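Local coordinates for pesticidal crystal protein Cry2Aa (Bacillus thuringiensis serovar kurstaki, PDB 1I5P), which promotes colloid-osmotic lysis by binding to midgut epithelial cells of dipteran and lepidopteran larvae, at residues S58-K63 / K71-E76; I118-N123 / L158-Q163; R125-Q130 / L185-D190; R189-N194 / R206-Y211; H485-P488 / G493-I496. All blocks are in the same frame, centred on the assembly; numbering follows the deposited sequence.

Interaction 1 of 5, residues S58-K63 / K71-E76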
# COMPACT_ATOMS: atom_id res chain seq x y z
N SER A 58 -5.41 6.53 8.81
CA SER A 58 -5.25 5.18 8.30
C SER A 58 -4.56 4.30 9.33
O SER A 58 -4.97 3.17 9.57
CB SER A 58 -4.47 5.20 6.98
OG SER A 58 -3.25 5.89 7.12
N SER A 59 -3.51 4.83 9.96
CA SER A 59 -2.78 4.08 10.98
C SER A 59 -3.75 3.73 12.11
O SER A 59 -3.75 2.61 12.63
CB SER A 59 -1.62 4.92 11.52
OG SER A 59 -0.69 5.19 10.50
N PHE A 60 -4.57 4.71 12.47
CA PHE A 60 -5.58 4.55 13.51
C PHE A 60 -6.57 3.43 13.17
O PHE A 60 -6.86 2.56 14.00
CB PHE A 60 -6.32 5.88 13.69
CG PHE A 60 -7.60 5.77 14.47
CD1 PHE A 60 -7.58 5.67 15.86
CD2 PHE A 60 -8.83 5.80 13.82
CE1 PHE A 60 -8.76 5.60 16.59
CE2 PHE A 60 -10.02 5.73 14.54
CZ PHE A 60 -9.98 5.63 15.93
N LEU A 61 -7.10 3.46 11.95
CA LEU A 61 -8.06 2.43 11.55
C LEU A 61 -7.41 1.05 11.53
O LEU A 61 -8.01 0.07 11.97
CB LEU A 61 -8.66 2.78 10.19
CG LEU A 61 -9.50 4.07 10.20
CD1 LEU A 61 -10.06 4.35 8.81
CD2 LEU A 61 -10.63 3.93 11.22
N LEU A 62 -6.17 0.98 11.03
CA LEU A 62 -5.44 -0.28 10.99
C LEU A 62 -5.34 -0.86 12.41
O LEU A 62 -5.53 -2.06 12.60
CB LEU A 62 -4.03 -0.06 10.42
CG LEU A 62 -3.90 0.07 8.89
CD1 LEU A 62 -2.53 0.61 8.52
CD2 LEU A 62 -4.14 -1.29 8.25
N LYS A 63 -5.06 -0.01 13.39
CA LYS A 63 -4.95 -0.45 14.78
C LYS A 63 -6.28 -0.86 15.41
O LYS A 63 -6.31 -1.72 16.29
CB LYS A 63 -4.28 0.64 15.61
CG LYS A 63 -2.79 0.78 15.36
CD LYS A 63 -2.17 1.86 16.23
CE LYS A 63 -0.66 1.81 16.18
NZ LYS A 63 -0.08 0.63 16.88
N LYS A 71 -13.44 -1.86 19.65
CA LYS A 71 -14.88 -2.02 19.49
C LYS A 71 -15.57 -0.73 19.06
O LYS A 71 -16.60 -0.77 18.38
CB LYS A 71 -15.51 -2.48 20.82
CG LYS A 71 -15.07 -3.86 21.29
CD LYS A 71 -15.66 -4.96 20.41
CE LYS A 71 -15.38 -6.35 20.99
NZ LYS A 71 -16.11 -7.41 20.24
N ARG A 72 -15.02 0.41 19.45
CA ARG A 72 -15.61 1.69 19.11
C ARG A 72 -14.61 2.59 18.41
O ARG A 72 -13.55 2.93 18.95
CB ARG A 72 -16.14 2.37 20.37
CG ARG A 72 -17.05 3.56 20.11
CD ARG A 72 -17.49 4.20 21.42
NE ARG A 72 -18.30 5.40 21.19
CZ ARG A 72 -18.72 6.21 22.15
NH1 ARG A 72 -18.42 5.96 23.42
NH2 ARG A 72 -19.45 7.27 21.85
N ILE A 73 -14.95 2.99 17.19
CA ILE A 73 -14.08 3.83 16.38
C ILE A 73 -14.47 5.30 16.28
O ILE A 73 -13.64 6.18 16.46
CB ILE A 73 -14.00 3.28 14.93
CG1 ILE A 73 -13.39 1.88 14.91
CG2 ILE A 73 -13.17 4.22 14.06
CD1 ILE A 73 -13.47 1.19 13.54
N LEU A 74 -15.75 5.55 15.98
CA LEU A 74 -16.24 6.91 15.77
C LEU A 74 -15.83 8.02 16.73
O LEU A 74 -15.47 9.11 16.28
CB LEU A 74 -17.77 6.90 15.64
CG LEU A 74 -18.31 8.14 14.91
CD1 LEU A 74 -17.81 8.13 13.46
CD2 LEU A 74 -19.83 8.18 14.95
N SER A 75 -15.86 7.76 18.03
CA SER A 75 -15.49 8.81 18.98
C SER A 75 -14.04 9.26 18.85
O SER A 75 -13.77 10.46 18.79
CB SER A 75 -15.76 8.36 20.41
OG SER A 75 -15.49 9.42 21.30
N GLU A 76 -13.11 8.32 18.80
CA GLU A 76 -11.71 8.68 18.68
C GLU A 76 -11.41 9.19 17.27
O GLU A 76 -10.61 10.10 17.09
CB GLU A 76 -10.82 7.49 19.04
CG GLU A 76 -10.84 7.18 20.53
CD GLU A 76 -10.17 5.86 20.89
OE1 GLU A 76 -10.24 5.46 22.07
OE2 GLU A 76 -9.59 5.22 19.99
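The Phe60 ring meets the 71-76 segment mainly with its outer rim: Glu76 OE2 lies at the edge near the ring plane, 3.5 Å from Phe60 CE1, and the carbonyl oxygen of Ile73 sits in plane at the same rim, 3.7 Å from Phe60 CZ. Both oxygens thus face the weakly positive C-H edge of the ring. The carboxylate of Glu76 is turned 61° from the ring plane, and its OE2 also forms a salt bridge with Lys64, just past the end of the 58-63 segment. Ile73 comes in obliquely, its CG2 touching Phe60 CE2 at 3.5 Å. The same methyl reaches Leu61 CD2 at 3.8 Å, so the CG2 branch of Ile73 serves both apolar partners. Phe60 gets there because its CG is anti to the backbone N (chi1 165°), which carries the ring out from the helix toward Ile73 and Glu76. No hydrogen bond crosses the contact. Helix 53-65 is joined here to the beginning of helix 74-81, within the N-terminal helical domain. Helix 31-44 also touches Phe60, through Leu31, while Ile73 packs on Ser186 and Arg189 and Leu61 on Asn182, all three on helix 170-193.

Interaction 2 of 5, residues I118-N123 / L158-Q163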
# COMPACT_ATOMS: atom_id res chain seq x y z
N ILE A 118 -18.90 21.34 8.63
CA ILE A 118 -19.33 21.83 9.92
C ILE A 118 -20.45 20.95 10.47
O ILE A 118 -20.44 20.58 11.64
CB ILE A 118 -19.83 23.30 9.81
CG1 ILE A 118 -18.63 24.23 9.58
CG2 ILE A 118 -20.59 23.70 11.06
CD1 ILE A 118 -19.02 25.63 9.17
N GLY A 119 -21.40 20.62 9.61
CA GLY A 119 -22.52 19.80 10.04
C GLY A 119 -22.13 18.38 10.42
O GLY A 119 -22.62 17.82 11.40
N LEU A 120 -21.24 17.81 9.62
CA LEU A 120 -20.75 16.46 9.84
C LEU A 120 -20.08 16.42 11.22
O LEU A 120 -20.39 15.57 12.06
CB LEU A 120 -19.75 16.10 8.74
CG LEU A 120 -19.50 14.63 8.40
CD1 LEU A 120 -20.83 13.91 8.18
CD2 LEU A 120 -18.64 14.55 7.14
N GLN A 121 -19.16 17.35 11.44
CA GLN A 121 -18.45 17.45 12.71
C GLN A 121 -19.44 17.56 13.88
O GLN A 121 -19.32 16.85 14.87
CB GLN A 121 -17.52 18.67 12.69
CG GLN A 121 -16.83 18.98 14.01
CD GLN A 121 -17.73 19.70 15.00
OE1 GLN A 121 -18.37 20.70 14.67
NE2 GLN A 121 -17.78 19.20 16.22
N ALA A 122 -20.42 18.44 13.74
CA ALA A 122 -21.42 18.65 14.79
C ALA A 122 -22.30 17.43 15.05
O ALA A 122 -22.43 16.98 16.19
CB ALA A 122 -22.30 19.85 14.44
N ASN A 123 -22.90 16.92 13.99
CA ASN A 123 -23.78 15.76 14.09
C ASN A 123 -23.08 14.57 14.74
O ASN A 123 -23.66 13.89 15.58
CB ASN A 123 -24.28 15.38 12.70
CG ASN A 123 -25.17 16.45 12.09
OD1 ASN A 123 -25.49 16.40 10.91
ND2 ASN A 123 -25.58 17.42 12.91
N LEU A 158 -26.38 9.93 5.48
CA LEU A 158 -26.91 9.76 4.14
C LEU A 158 -27.20 11.10 3.46
O LEU A 158 -27.11 11.21 2.24
CB LEU A 158 -28.19 8.93 4.19
CG LEU A 158 -28.05 7.49 4.71
CD1 LEU A 158 -29.41 6.81 4.70
CD2 LEU A 158 -27.07 6.73 3.83
N ASN A 159 -27.55 12.11 4.25
CA ASN A 159 -27.84 13.43 3.71
C ASN A 159 -26.59 14.24 3.39
O ASN A 159 -26.60 15.07 2.49
CB ASN A 159 -28.69 14.25 4.68
CG ASN A 159 -30.08 13.69 4.87
OD1 ASN A 159 -30.49 12.76 4.17
ND2 ASN A 159 -30.81 14.25 5.82
N ARG A 160 -25.52 13.99 4.13
CA ARG A 160 -24.30 14.74 3.92
C ARG A 160 -23.27 14.18 2.94
O ARG A 160 -22.71 14.93 2.14
CB ARG A 160 -23.64 15.02 5.27
CG ARG A 160 -24.53 15.77 6.24
CD ARG A 160 -23.72 16.43 7.34
NE ARG A 160 -24.56 17.04 8.37
CZ ARG A 160 -25.13 18.23 8.29
NH1 ARG A 160 -24.96 18.99 7.21
NH2 ARG A 160 -25.87 18.68 9.30
N LEU A 161 -23.01 12.88 2.99
CA LEU A 161 -22.01 12.28 2.11
C LEU A 161 -22.12 12.67 0.63
O LEU A 161 -21.11 13.01 0.00
CB LEU A 161 -22.02 10.75 2.24
CG LEU A 161 -21.63 10.08 3.58
CD1 LEU A 161 -20.53 9.07 3.31
CD2 LEU A 161 -21.17 11.10 4.62
N PRO A 162 -23.33 12.64 0.06
CA PRO A 162 -23.50 12.99 -1.35
C PRO A 162 -22.91 14.35 -1.71
O PRO A 162 -22.51 14.57 -2.85
CB PRO A 162 -25.02 12.93 -1.53
CG PRO A 162 -25.39 11.80 -0.62
CD PRO A 162 -24.61 12.17 0.63
N GLN A 163 -22.85 15.25 -0.74
CA GLN A 163 -22.30 16.57 -1.01
C GLN A 163 -20.81 16.56 -1.27
O GLN A 163 -20.22 17.58 -1.61
CB GLN A 163 -22.63 17.50 0.15
CG GLN A 163 -24.12 17.74 0.29
CD GLN A 163 -24.76 18.15 -1.02
OE1 GLN A 163 -24.42 19.19 -1.59
NE2 GLN A 163 -25.69 17.33 -1.51
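Arg160 meets Asn123 roughly perpendicular, and the guanidinium takes the amide oxygen side-on: NE and NH2 of Arg160 both donate to Asn123 OD1, each at 2.8 Å. The oxygen lies in the guanidinium plane, but the two nitrogens approach it from one face of the amide, whose plane is turned 39° from that of the guanidinium. Neither bond is straight, with N-H...O angles of 148° and 142°, as expected when one acceptor is shared by two neighbouring N-H groups. The flat group also lies against the backbone: Gly119 CA sits over the centre of one guanidinium face, 3.5 Å from Arg160 CZ. With no side chain on Gly119, the arginine can come this close to the helix. Arg160 is extended from CG to NE, and its aliphatic part runs alongside Leu120, the two chains pointing opposite ways, with Leu120 CD1 resting 3.9 Å from Arg160 CD. The remaining nitrogen, NH1, forms a salt bridge with Glu116, so Arg160 is held at two points along helix 107-135. The contact fastens the C-terminal part of helix 145-160 to that helix, while Leu120 and Leu161 both pack on Ala180 of helix 170-193.

Interaction 3 of 5, residues R125-Q130 / L185-D190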
# COMPACT_ATOMS: atom_id res chain seq x y z
N ARG A 125 -20.41 14.62 16.72
CA ARG A 125 -20.09 14.91 18.11
C ARG A 125 -21.36 14.71 18.94
O ARG A 125 -21.31 14.15 20.04
CB ARG A 125 -19.60 16.35 18.28
CG ARG A 125 -19.36 16.75 19.74
CD ARG A 125 -19.11 18.25 19.86
NE ARG A 125 -20.05 18.99 19.02
CZ ARG A 125 -21.36 19.10 19.26
NH1 ARG A 125 -21.91 18.53 20.33
NH2 ARG A 125 -22.11 19.77 18.40
N GLU A 126 -22.48 15.17 18.40
CA GLU A 126 -23.77 15.05 19.08
C GLU A 126 -24.12 13.59 19.33
O GLU A 126 -24.57 13.23 20.43
CB GLU A 126 -24.87 15.71 18.24
CG GLU A 126 -24.81 17.24 18.25
CD GLU A 126 -25.58 17.88 17.10
OE1 GLU A 126 -26.07 17.15 16.21
OE2 GLU A 126 -25.69 19.13 17.08
N PHE A 127 -23.90 12.74 18.33
CA PHE A 127 -24.18 11.32 18.46
C PHE A 127 -23.34 10.68 19.55
O PHE A 127 -23.87 10.02 20.45
CB PHE A 127 -23.92 10.58 17.15
CG PHE A 127 -23.99 9.08 17.30
CD1 PHE A 127 -25.21 8.43 17.44
CD2 PHE A 127 -22.82 8.32 17.37
CE1 PHE A 127 -25.28 7.06 17.65
CE2 PHE A 127 -22.87 6.94 17.59
CZ PHE A 127 -24.11 6.31 17.73
N ASN A 128 -22.03 10.87 19.48
CA ASN A 128 -21.13 10.28 20.48
C ASN A 128 -21.41 10.79 21.89
O ASN A 128 -21.31 10.02 22.85
CB ASN A 128 -19.67 10.53 20.09
CG ASN A 128 -19.25 9.72 18.87
OD1 ASN A 128 -19.60 8.55 18.75
ND2 ASN A 128 -18.49 10.34 17.98
N GLN A 129 -21.76 12.06 22.03
CA GLN A 129 -22.07 12.63 23.34
C GLN A 129 -23.35 12.01 23.88
O GLN A 129 -23.47 11.73 25.07
CB GLN A 129 -22.21 14.15 23.26
CG GLN A 129 -20.87 14.88 23.34
CD GLN A 129 -20.96 16.36 23.02
OE1 GLN A 129 -21.98 16.84 22.52
NE2 GLN A 129 -19.88 17.09 23.28
N GLN A 130 -24.32 11.80 22.99
CA GLN A 130 -25.59 11.20 23.38
C GLN A 130 -25.37 9.77 23.86
O GLN A 130 -25.98 9.33 24.84
CB GLN A 130 -26.56 11.21 22.19
CG GLN A 130 -27.34 12.51 22.06
CD GLN A 130 -27.90 12.73 20.66
OE1 GLN A 130 -28.10 11.78 19.90
NE2 GLN A 130 -28.17 13.98 20.33
N LEU A 185 -19.00 4.49 7.81
CA LEU A 185 -18.75 3.06 7.95
C LEU A 185 -18.28 2.71 9.36
O LEU A 185 -18.63 1.64 9.88
CB LEU A 185 -17.73 2.60 6.91
CG LEU A 185 -18.24 2.59 5.46
CD1 LEU A 185 -17.12 2.16 4.52
CD2 LEU A 185 -19.42 1.64 5.34
N SER A 186 -17.51 3.61 9.96
CA SER A 186 -17.01 3.40 11.32
C SER A 186 -18.21 3.41 12.27
O SER A 186 -18.27 2.63 13.22
CB SER A 186 -16.03 4.50 11.71
OG SER A 186 -14.84 4.44 10.94
N PHE A 187 -19.14 4.32 11.99
CA PHE A 187 -20.37 4.49 12.75
C PHE A 187 -21.18 3.20 12.72
O PHE A 187 -21.61 2.69 13.75
CB PHE A 187 -21.19 5.65 12.15
CG PHE A 187 -22.65 5.61 12.50
CD1 PHE A 187 -23.09 5.95 13.78
CD2 PHE A 187 -23.60 5.23 11.55
CE1 PHE A 187 -24.45 5.91 14.11
CE2 PHE A 187 -24.96 5.18 11.87
CZ PHE A 187 -25.38 5.52 13.15
N ILE A 188 -21.37 2.68 11.51
CA ILE A 188 -22.12 1.44 11.33
C ILE A 188 -21.46 0.29 12.09
O ILE A 188 -22.14 -0.47 12.78
CB ILE A 188 -22.22 1.10 9.82
CG1 ILE A 188 -23.08 2.16 9.13
CG2 ILE A 188 -22.80 -0.31 9.63
CD1 ILE A 188 -23.04 2.11 7.60
N ARG A 189 -20.15 0.17 11.97
CA ARG A 189 -19.42 -0.88 12.66
C ARG A 189 -19.58 -0.72 14.17
O ARG A 189 -19.70 -1.71 14.89
CB ARG A 189 -17.93 -0.83 12.30
CG ARG A 189 -17.11 -2.02 12.80
CD ARG A 189 -15.64 -1.81 12.51
NE ARG A 189 -14.82 -3.01 12.74
CZ ARG A 189 -13.98 -3.16 13.76
NH1 ARG A 189 -13.84 -2.19 14.66
NH2 ARG A 189 -13.26 -4.27 13.87
N ASP A 190 -19.60 0.52 14.65
CA ASP A 190 -19.75 0.78 16.08
C ASP A 190 -21.09 0.25 16.58
O ASP A 190 -21.16 -0.40 17.63
CB ASP A 190 -19.66 2.28 16.37
CG ASP A 190 -18.22 2.79 16.40
OD1 ASP A 190 -17.29 1.96 16.31
OD2 ASP A 190 -18.03 4.01 16.53
O HOH W 1 -19.28 5.56 18.32
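Phe187 points its ring edge at the face of Phe127 in a T-shaped pair, with centroids 5.1 Å apart and planes at 82°. The leading atom is Phe187 CE1, which stands over the face of Phe127 but offset toward the rim, 3.7 Å from Phe127 CZ. Phe187 CD1 follows at 3.9 Å from Phe127 CE2, so one C-C side of the edge, and not a single corner, rests on the other ring. Both side chains leave their helices with CG anti to the backbone N (chi1 171° for Phe127, 159° for Phe187), and the rings bridge backbones whose nearest CA atoms, those of Phe127 and Phe187, are 9.7 Å apart. Beside the rings a water gives a polar link: it donates to Asn128 OD1 at 3.0 Å and to Asp190 OD2 at 2.7 Å. The water lies near the plane of the Phe127 ring, at its edge. Asp190 has further work, since its two carboxylate oxygens accept from the backbone N atoms of Ile73 and Leu74. The aromatic pair lies in the core of the N-terminal helical bundle, between helices 107-135 and 170-193, with Met153 of helix 145-160 touching both rings, Leu74 of helix 74-81 packing on Phe127, and Tyr208 of helix 202-232 meeting Phe187.

Interaction 4 of 5, residues R189-N194 / R206-Y211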
# COMPACT_ATOMS: atom_id res chain seq x y z
N ARG A 189 -20.15 0.17 11.97
CA ARG A 189 -19.42 -0.88 12.66
C ARG A 189 -19.58 -0.72 14.17
O ARG A 189 -19.70 -1.71 14.89
CB ARG A 189 -17.93 -0.83 12.30
CG ARG A 189 -17.11 -2.02 12.80
CD ARG A 189 -15.64 -1.81 12.51
NE ARG A 189 -14.82 -3.01 12.74
CZ ARG A 189 -13.98 -3.16 13.76
NH1 ARG A 189 -13.84 -2.19 14.66
NH2 ARG A 189 -13.26 -4.27 13.87
N ASP A 190 -19.60 0.52 14.65
CA ASP A 190 -19.75 0.78 16.08
C ASP A 190 -21.09 0.25 16.58
O ASP A 190 -21.16 -0.40 17.63
CB ASP A 190 -19.66 2.28 16.37
CG ASP A 190 -18.22 2.79 16.40
OD1 ASP A 190 -17.29 1.96 16.31
OD2 ASP A 190 -18.03 4.01 16.53
N VAL A 191 -22.16 0.51 15.83
CA VAL A 191 -23.48 0.04 16.23
C VAL A 191 -23.48 -1.47 16.38
O VAL A 191 -24.02 -2.02 17.34
CB VAL A 191 -24.55 0.43 15.18
CG1 VAL A 191 -25.88 -0.23 15.52
CG2 VAL A 191 -24.71 1.94 15.13
N ILE A 192 -22.84 -2.14 15.42
CA ILE A 192 -22.76 -3.60 15.42
C ILE A 192 -21.99 -4.17 16.62
O ILE A 192 -22.51 -5.01 17.36
CB ILE A 192 -22.07 -4.11 14.13
CG1 ILE A 192 -22.92 -3.72 12.91
CG2 ILE A 192 -21.86 -5.62 14.21
CD1 ILE A 192 -22.25 -4.00 11.58
N LEU A 193 -20.76 -3.71 16.80
CA LEU A 193 -19.90 -4.20 17.87
C LEU A 193 -20.28 -3.77 19.29
O LEU A 193 -19.80 -4.35 20.27
CB LEU A 193 -18.44 -3.82 17.58
CG LEU A 193 -17.86 -4.44 16.30
CD1 LEU A 193 -16.44 -3.95 16.07
CD2 LEU A 193 -17.90 -5.97 16.40
N ASN A 194 -21.14 -2.77 19.39
CA ASN A 194 -21.58 -2.26 20.69
C ASN A 194 -23.09 -2.45 20.85
O ASN A 194 -23.71 -1.82 21.71
CB ASN A 194 -21.23 -0.78 20.81
CG ASN A 194 -19.74 -0.55 20.85
OD1 ASN A 194 -19.12 -0.65 21.90
ND2 ASN A 194 -19.14 -0.25 19.69
N ARG A 206 -29.29 -6.74 12.81
CA ARG A 206 -29.27 -7.41 11.52
C ARG A 206 -29.24 -6.40 10.38
O ARG A 206 -28.51 -6.58 9.40
CB ARG A 206 -30.49 -8.31 11.37
CG ARG A 206 -30.50 -9.07 10.06
CD ARG A 206 -29.30 -10.01 9.95
NE ARG A 206 -28.62 -9.89 8.66
CZ ARG A 206 -27.63 -10.68 8.25
NH1 ARG A 206 -27.20 -11.66 9.03
NH2 ARG A 206 -27.08 -10.48 7.06
N THR A 207 -30.03 -5.34 10.50
CA THR A 207 -30.07 -4.31 9.47
C THR A 207 -28.70 -3.65 9.32
O THR A 207 -28.22 -3.45 8.21
CB THR A 207 -31.13 -3.23 9.80
OG1 THR A 207 -32.44 -3.82 9.77
CG2 THR A 207 -31.07 -2.08 8.80
N TYR A 208 -28.06 -3.31 10.44
CA TYR A 208 -26.75 -2.68 10.38
C TYR A 208 -25.65 -3.58 9.85
O TYR A 208 -24.65 -3.10 9.33
CB TYR A 208 -26.37 -2.08 11.74
CG TYR A 208 -26.88 -0.66 11.86
CD1 TYR A 208 -28.24 -0.40 11.97
CD2 TYR A 208 -26.01 0.43 11.76
CE1 TYR A 208 -28.74 0.89 11.94
CE2 TYR A 208 -26.50 1.74 11.73
CZ TYR A 208 -27.86 1.96 11.82
OH TYR A 208 -28.35 3.24 11.74
N ARG A 209 -25.81 -4.89 9.97
CA ARG A 209 -24.80 -5.79 9.43
C ARG A 209 -24.86 -5.62 7.90
O ARG A 209 -23.83 -5.58 7.23
CB ARG A 209 -25.08 -7.25 9.80
CG ARG A 209 -24.91 -7.61 11.27
CD ARG A 209 -25.16 -9.11 11.46
NE ARG A 209 -25.12 -9.55 12.86
CZ ARG A 209 -24.01 -9.80 13.55
NH1 ARG A 209 -22.82 -9.65 13.00
NH2 ARG A 209 -24.10 -10.24 14.80
N ASP A 210 -26.08 -5.52 7.36
CA ASP A 210 -26.25 -5.34 5.92
C ASP A 210 -25.75 -3.97 5.50
O ASP A 210 -25.21 -3.81 4.41
CB ASP A 210 -27.72 -5.50 5.51
CG ASP A 210 -28.21 -6.93 5.58
OD1 ASP A 210 -27.37 -7.85 5.57
OD2 ASP A 210 -29.44 -7.14 5.63
N TYR A 211 -25.94 -2.98 6.37
CA TYR A 211 -25.48 -1.63 6.09
C TYR A 211 -23.96 -1.63 5.88
O TYR A 211 -23.46 -1.06 4.91
CB TYR A 211 -25.83 -0.69 7.25
CG TYR A 211 -27.24 -0.14 7.23
CD1 TYR A 211 -27.68 0.70 8.26
CD2 TYR A 211 -28.12 -0.43 6.19
CE1 TYR A 211 -28.97 1.24 8.25
CE2 TYR A 211 -29.41 0.11 6.17
CZ TYR A 211 -29.82 0.94 7.20
OH TYR A 211 -31.08 1.51 7.18
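With CG1 of Val191 anti to the backbone N (chi1 172°) and CG2 beside it, the forked side chain lies against one face of the Tyr208 ring, CG1 over it and CG2 above its rim. CG1 of Val191 makes the CH-pi contact, 4.1 Å from the Tyr208 ring centroid and 23° off the ring normal, while CG2 reaches out to Tyr208 CE2 at 3.8 Å. Between the two branches, Val191 CB comes to 3.7 Å from Tyr208 CD2. The opposite face of the tyrosine is covered by Tyr211 CD1, over the ring centre, so Tyr208 is held between its own helix and Val191. Ile192 works one step along: its CG1 is anti to the carbonyl carbon, and CD1 at the end of that branch lies 3.4 Å from Tyr208 O and 3.8 Å from Arg209 CA. This methyl therefore packs on the backbone of helix 202-232. The guanidinium of Arg209 is approached obliquely by Ile192 CG2, and its NH1 bonds to the backbone oxygen of Leu632. Where helix 170-193 ends, Asn194 ND2 donates to Asp190 O at 2.9 Å, joining its own backbone N on that acceptor. The axes of the short segments 189-193 and 206-211 come within 9.1 Å and their directions are 143° apart, a roughly antiparallel pairing of two long helices, separated by the short helix 195-198, characteristic of the alpha-helical bundle in the N-terminal domain of three-domain Cry toxins.

Interaction 5 of 5, residues H485-P488 / G493-I496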
# COMPACT_ATOMS: atom_id res chain seq x y z
N HIS A 485 6.86 -15.16 6.94
CA HIS A 485 5.96 -14.27 7.66
C HIS A 485 5.89 -14.56 9.15
O HIS A 485 5.72 -15.71 9.56
CB HIS A 485 4.57 -14.35 7.04
CG HIS A 485 4.56 -13.97 5.60
ND1 HIS A 485 4.47 -12.67 5.18
CD2 HIS A 485 4.74 -14.72 4.48
CE1 HIS A 485 4.59 -12.62 3.86
NE2 HIS A 485 4.76 -13.85 3.42
N LEU A 486 6.01 -13.51 9.96
CA LEU A 486 5.96 -13.67 11.41
C LEU A 486 4.56 -13.42 11.96
O LEU A 486 4.01 -12.32 11.83
CB LEU A 486 6.96 -12.72 12.08
CG LEU A 486 7.07 -12.79 13.61
CD1 LEU A 486 7.44 -14.20 14.03
CD2 LEU A 486 8.12 -11.79 14.11
N ALA A 487 3.98 -14.45 12.58
CA ALA A 487 2.66 -14.34 13.17
C ALA A 487 2.78 -13.48 14.42
O ALA A 487 3.85 -13.38 15.01
CB ALA A 487 2.13 -15.73 13.52
N PRO A 488 1.67 -12.84 14.84
CA PRO A 488 1.63 -11.99 16.02
C PRO A 488 2.09 -12.74 17.26
O PRO A 488 1.96 -13.96 17.34
CB PRO A 488 0.17 -11.57 16.09
CG PRO A 488 -0.19 -11.48 14.64
CD PRO A 488 0.39 -12.77 14.12
N GLY A 493 -5.22 -12.05 14.87
CA GLY A 493 -5.25 -12.54 13.50
C GLY A 493 -4.23 -11.77 12.67
O GLY A 493 -3.68 -10.77 13.13
N PHE A 494 -3.96 -12.23 11.45
CA PHE A 494 -3.00 -11.55 10.59
C PHE A 494 -3.18 -11.92 9.13
O PHE A 494 -3.73 -12.98 8.81
CB PHE A 494 -1.57 -11.88 11.04
CG PHE A 494 -1.20 -13.33 10.92
CD1 PHE A 494 -0.39 -13.78 9.88
CD2 PHE A 494 -1.67 -14.26 11.85
CE1 PHE A 494 -0.04 -15.12 9.77
CE2 PHE A 494 -1.32 -15.61 11.75
CZ PHE A 494 -0.51 -16.04 10.71
N THR A 495 -2.71 -11.05 8.24
CA THR A 495 -2.82 -11.29 6.81
C THR A 495 -1.46 -11.58 6.18
O THR A 495 -0.41 -11.31 6.77
CB THR A 495 -3.41 -10.07 6.07
OG1 THR A 495 -2.50 -8.96 6.19
CG2 THR A 495 -4.75 -9.67 6.65
N ILE A 496 -1.51 -12.13 4.98
CA ILE A 496 -0.32 -12.44 4.20
C ILE A 496 -0.64 -12.09 2.76
O ILE A 496 -1.59 -12.64 2.19
CB ILE A 496 0.05 -13.94 4.22
CG1 ILE A 496 0.47 -14.37 5.63
CG2 ILE A 496 1.18 -14.20 3.23
CD1 ILE A 496 0.88 -15.85 5.71
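This is an apolar, side-chain contact between two oppositely running stretches of the C-terminal beta sandwich: strand 483-486 with its exit at Ala487 and Pro488, and strand 493-496. The two strands belong to different sheets, and no hydrogen bond passes between the segments; rings and methyl groups fill the interface. At one end Ile496 CG2 lies over a face of the His485 imidazole, 3.7 Å from its centroid and 15° off the normal, nearest to His485 NE2. The Ile496 CG1 and CD1 atoms continue past the base of that ring, near His485 CG. At the other end Ala487 CB sits over a face of Phe494, offset toward the rim and 4.2 Å from the ring centroid. Pro488 approaches the same ring obliquely, its CD only 3.4 Å from Phe494 CD2. Phe494 takes the crowded position, with CG between the backbone N and the carbonyl carbon (chi1 63°), which turns a face to Ala487 and brings the ring against Pro488; the ring also stacks with Phe624 of strand 617-626. The histidine, though buried, has both ring nitrogens engaged: ND1 with Lys471 NZ and NE2 with the backbone oxygen of His500. These partners are consistent with a neutral imidazole that accepts at ND1 and donates at NE2; the two bonds would fix the rotation of the ring whose face carries the Ile496 methyl.

In the fold
Interactions 1 to 4 all belong to the N-terminal helical domain, and interaction 5 lies apart in the C-terminal sandwich, its centre about 37 Å from that of interaction 2. Interactions 2 and 3 both use helix 107-135, and interactions 3 and 4 both use helix 170-193, sharing Arg189 and Asp190. Asp190 also links 3 and 4 to interaction 1. Interactions 1, 3, 4 and 5 are buried and rest chiefly on aromatic and aliphatic groups, with a carboxylate at the ring edge in 1 and a water bridge in 3; the partly buried interaction 2 relies on an arginine-amide grip. Helices supply most partners in 1 to 4, though Ile73 comes from the loop leading into helix 74-81; 5 joins two different sheets.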